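Local atomic coordinates of methionyl-tRNA formyltransferase (Clostridium thermocellum, PDB entry 1ZGH), a protein that probably transfers a formyl group from 10-formyltetrahydrofolate to the methionine amino group of initiator methionyl-tRNA. Residues F103-L108 with E157-R162. Numbering follows the deposited sequence.
Sequences FHMTDL and EEIFMR
A single side chain bridges the two segments: Met105, present as selenomethionine, sends its terminal methyl CE to Ile159 and Phe160 on the helix. The backbones stay well apart, with CA of Met105 and CA of Phe160 9.7 Å from each other, and no hydrogen bond joins them. Along the helix, Ile159 comes first. Its CB points toward the loop, and its CG2 branch stands 4.4 Å from Met105 CE, a loose apolar contact. Phe160, one residue on, makes the tighter one. Its ring is met at the edge rather than over a face: Met105 CE lies near the ring plane, 3.6 Å from Phe160 CE1 and 3.7 Å from Phe160 CD1. The two side chains run at about a right angle to each other. In Met105, CG sits between the backbone N and the carbonyl carbon (chi1 67°), and after a nearly extended chi2 the chain bends at chi3 (59°), which turns the methyl to the ring edge. The Phe160 ring also meets that of Tyr223, their planes at about 25°. Farther along, Arg162 NH1 bonds to the backbone O atoms of Asp151 and Tyr153, which precede the helix. On the loop side, Met105 O accepts a bond from Thr128 OG1, tying the base of the bridging residue to a neighbouring strand. The contact is buried near the centre of the chain, in the formyltransferase domain. Met105 directly follows strand 100-104 of the mixed sheet, a strand that pairs antiparallel with strand 127-134, while Ile159 and Phe160 belong to the first turns of helix 156-178; Leu117 of helix 116-122 touches all three side chains, and Pro116 of the same helix also touches Met105.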
ATOM      1  N   PHE A 103      -2.192  -3.110   6.541  1.00 27.58           N
ATOM      2  CA  PHE A 103      -3.106  -3.545   5.498  1.00 28.74           C
ATOM      3  C   PHE A 103      -2.290  -3.926   4.286  1.00 28.97           C
ATOM      4  O   PHE A 103      -1.808  -3.052   3.570  1.00 30.42           O
ATOM      5  CB  PHE A 103      -4.094  -2.417   5.191  1.00 29.27           C
ATOM      6  CG  PHE A 103      -5.017  -2.129   6.318  1.00 29.72           C
ATOM      7  CD1 PHE A 103      -4.662  -1.239   7.311  1.00 30.40           C
ATOM      8  CD2 PHE A 103      -6.239  -2.776   6.415  1.00 29.95           C
ATOM      9  CE1 PHE A 103      -5.519  -0.982   8.347  1.00 29.82           C
ATOM     10  CE2 PHE A 103      -7.099  -2.503   7.441  1.00 31.18           C
ATOM     11  CZ  PHE A 103      -6.745  -1.620   8.406  1.00 29.76           C
ATOM     12  N   HIS A 104      -2.068  -5.228   4.095  1.00 29.01           N
ATOM     13  CA  HIS A 104      -1.116  -5.703   3.089  1.00 28.60           C
ATOM     14  C   HIS A 104      -1.889  -6.338   1.934  1.00 29.26           C
ATOM     15  O   HIS A 104      -2.723  -7.205   2.148  1.00 26.76           O
ATOM     16  CB  HIS A 104      -0.113  -6.649   3.731  1.00 28.27           C
ATOM     17  CG  HIS A 104       0.856  -7.256   2.775  1.00 26.17           C
ATOM     18  ND1 HIS A 104       1.999  -6.614   2.358  1.00 26.09           N
ATOM     19  CD2 HIS A 104       0.848  -8.458   2.149  1.00 25.46           C
ATOM     20  CE1 HIS A 104       2.661  -7.397   1.524  1.00 26.89           C
ATOM     21  NE2 HIS A 104       1.991  -8.530   1.390  1.00 26.85           N
HETATM   22  N   MSE A 105      -1.655  -5.857   0.712  1.00 29.77           N
HETATM   23  CA  MSE A 105      -2.564  -6.182  -0.403  1.00 32.80           C
HETATM   24  C   MSE A 105      -2.295  -7.506  -1.094  1.00 29.94           C
HETATM   25  O   MSE A 105      -2.454  -7.631  -2.308  1.00 29.24           O
HETATM   26  CB  MSE A 105      -2.625  -5.033  -1.424  1.00 32.24           C
HETATM   27  CG  MSE A 105      -1.380  -4.762  -2.192  1.00 36.07           C
HETATM   28 SE   MSE A 105      -1.884  -3.684  -3.837  1.00 46.81          SE
HETATM   29  CE  MSE A 105      -2.659  -2.172  -2.980  1.00 40.04           C
ATOM     30  N   THR A 106      -1.907  -8.516  -0.327  1.00 29.26           N
ATOM     31  CA  THR A 106      -1.831  -9.864  -0.863  1.00 29.14           C
ATOM     32  C   THR A 106      -2.664 -10.829  -0.005  1.00 28.93           C
ATOM     33  O   THR A 106      -3.036 -10.537   1.157  1.00 28.10           O
ATOM     34  CB  THR A 106      -0.391 -10.374  -0.969  1.00 29.17           C
ATOM     35  OG1 THR A 106       0.130 -10.642   0.347  1.00 30.20           O
ATOM     36  CG2 THR A 106       0.486  -9.359  -1.688  1.00 29.16           C
ATOM     37  N   ASP A 107      -2.957 -11.963  -0.624  1.00 28.02           N
ATOM     38  CA  ASP A 107      -3.692 -13.045  -0.010  1.00 28.70           C
ATOM     39  C   ASP A 107      -2.710 -13.903   0.839  1.00 27.81           C
ATOM     40  O   ASP A 107      -2.322 -15.017   0.469  1.00 28.50           O
ATOM     41  CB  ASP A 107      -4.396 -13.839  -1.138  1.00 29.31           C
ATOM     42  CG  ASP A 107      -5.468 -14.813  -0.608  1.00 31.90           C
ATOM     43  OD1 ASP A 107      -5.661 -14.888   0.620  1.00 32.87           O
ATOM     44  OD2 ASP A 107      -6.114 -15.507  -1.435  1.00 35.42           O
ATOM     45  N   LEU A 108      -2.318 -13.362   1.991  1.00 27.67           N
ATOM     46  CA  LEU A 108      -1.249 -13.944   2.825  1.00 27.60           C
ATOM     47  C   LEU A 108      -1.590 -15.362   3.277  1.00 27.64           C
ATOM     48  O   LEU A 108      -2.761 -15.633   3.565  1.00 27.44           O
ATOM     49  CB  LEU A 108      -0.984 -13.054   4.047  1.00 27.22           C
ATOM     50  CG  LEU A 108      -0.245 -11.748   3.748  1.00 26.69           C
ATOM     51  CD1 LEU A 108      -0.352 -10.793   4.941  1.00 28.13           C
ATOM     52  CD2 LEU A 108       1.192 -12.018   3.416  1.00 26.73           C
ATOM     53  N   GLU A 157      -2.059   4.694  -8.802  1.00 26.21           N
ATOM     54  CA  GLU A 157      -2.844   5.655  -8.090  1.00 24.90           C
ATOM     55  C   GLU A 157      -4.304   5.250  -7.968  1.00 25.34           C
ATOM     56  O   GLU A 157      -4.864   5.325  -6.861  1.00 23.42           O
ATOM     57  CB  GLU A 157      -2.713   7.078  -8.649  1.00 25.87           C
ATOM     58  CG  GLU A 157      -3.426   8.179  -7.774  1.00 25.96           C
ATOM     59  CD  GLU A 157      -2.611   9.435  -7.596  1.00 27.19           C
ATOM     60  OE1 GLU A 157      -3.186  10.467  -7.219  1.00 28.82           O
ATOM     61  OE2 GLU A 157      -1.382   9.387  -7.796  1.00 29.17           O
ATOM     62  N   GLU A 158      -4.903   4.794  -9.070  1.00 24.58           N
ATOM     63  CA  GLU A 158      -6.298   4.341  -9.090  1.00 25.80           C
ATOM     64  C   GLU A 158      -6.509   3.121  -8.178  1.00 25.62           C
ATOM     65  O   GLU A 158      -7.464   3.041  -7.406  1.00 24.94           O
ATOM     66  CB  GLU A 158      -6.745   4.031 -10.544  1.00 26.07           C
ATOM     67  CG  GLU A 158      -7.070   5.278 -11.362  1.00 27.07           C
ATOM     68  CD  GLU A 158      -7.133   5.028 -12.881  1.00 27.74           C
ATOM     69  OE1 GLU A 158      -6.802   3.912 -13.301  1.00 24.97           O
ATOM     70  OE2 GLU A 158      -7.493   5.951 -13.631  1.00 30.02           O
ATOM     71  N   ILE A 159      -5.553   2.205  -8.212  1.00 24.94           N
ATOM     72  CA  ILE A 159      -5.647   0.977  -7.422  1.00 24.01           C
ATOM     73  C   ILE A 159      -5.449   1.294  -5.933  1.00 24.59           C
ATOM     74  O   ILE A 159      -6.177   0.788  -5.098  1.00 22.99           O
ATOM     75  CB  ILE A 159      -4.577  -0.067  -7.904  1.00 23.75           C
ATOM     76  CG1 ILE A 159      -4.932  -0.564  -9.327  1.00 22.70           C
ATOM     77  CG2 ILE A 159      -4.461  -1.236  -6.895  1.00 24.21           C
ATOM     78  CD1 ILE A 159      -3.751  -1.218 -10.040  1.00 24.07           C
ATOM     79  N   PHE A 160      -4.472   2.128  -5.615  1.00 25.44           N
ATOM     80  CA  PHE A 160      -4.241   2.531  -4.212  1.00 26.35           C
ATOM     81  C   PHE A 160      -5.431   3.307  -3.647  1.00 26.42           C
ATOM     82  O   PHE A 160      -5.812   3.115  -2.483  1.00 24.06           O
ATOM     83  CB  PHE A 160      -2.929   3.313  -4.046  1.00 26.44           C
ATOM     84  CG  PHE A 160      -1.700   2.501  -4.209  1.00 29.28           C
ATOM     85  CD1 PHE A 160      -1.564   1.257  -3.601  1.00 31.41           C
ATOM     86  CD2 PHE A 160      -0.612   3.019  -4.897  1.00 30.42           C
ATOM     87  CE1 PHE A 160      -0.401   0.543  -3.733  1.00 28.85           C
ATOM     88  CE2 PHE A 160       0.536   2.300  -5.021  1.00 30.70           C
ATOM     89  CZ  PHE A 160       0.648   1.068  -4.417  1.00 30.20           C
HETATM   90  N   MSE A 161      -6.057   4.156  -4.459  1.00 25.66           N
HETATM   91  CA  MSE A 161      -7.264   4.850  -3.994  1.00 27.90           C
HETATM   92  C   MSE A 161      -8.464   3.901  -3.810  1.00 26.17           C
HETATM   93  O   MSE A 161      -9.256   4.059  -2.902  1.00 23.15           O
HETATM   94  CB  MSE A 161      -7.631   6.027  -4.924  1.00 27.75           C
HETATM   95  CG  MSE A 161      -6.545   7.096  -4.929  1.00 28.31           C
HETATM   96 SE   MSE A 161      -7.095   8.625  -6.051  1.00 41.03          SE
HETATM   97  CE  MSE A 161      -7.206   7.877  -7.608  1.00 30.82           C
ATOM     98  N   ARG A 162      -8.586   2.918  -4.690  1.00 25.55           N
ATOM     99  CA  ARG A 162      -9.609   1.881  -4.576  1.00 25.54           C
ATOM    100  C   ARG A 162      -9.404   1.062  -3.275  1.00 24.87           C
ATOM    101  O   ARG A 162     -10.358   0.817  -2.530  1.00 24.69           O
ATOM    102  CB  ARG A 162      -9.522   0.982  -5.827  1.00 26.43           C
ATOM    103  CG  ARG A 162     -10.553  -0.126  -5.946  1.00 25.93           C
ATOM    104  CD  ARG A 162     -10.291  -0.957  -7.256  1.00 25.67           C
ATOM    105  NE  ARG A 162     -10.215  -0.118  -8.455  1.00 25.48           N
ATOM    106  CZ  ARG A 162      -9.392  -0.280  -9.480  1.00 27.74           C
ATOM    107  NH1 ARG A 162      -8.575  -1.318  -9.530  1.00 27.82           N
ATOM    108  NH2 ARG A 162      -9.418   0.595 -10.495  1.00 27.56           N
TER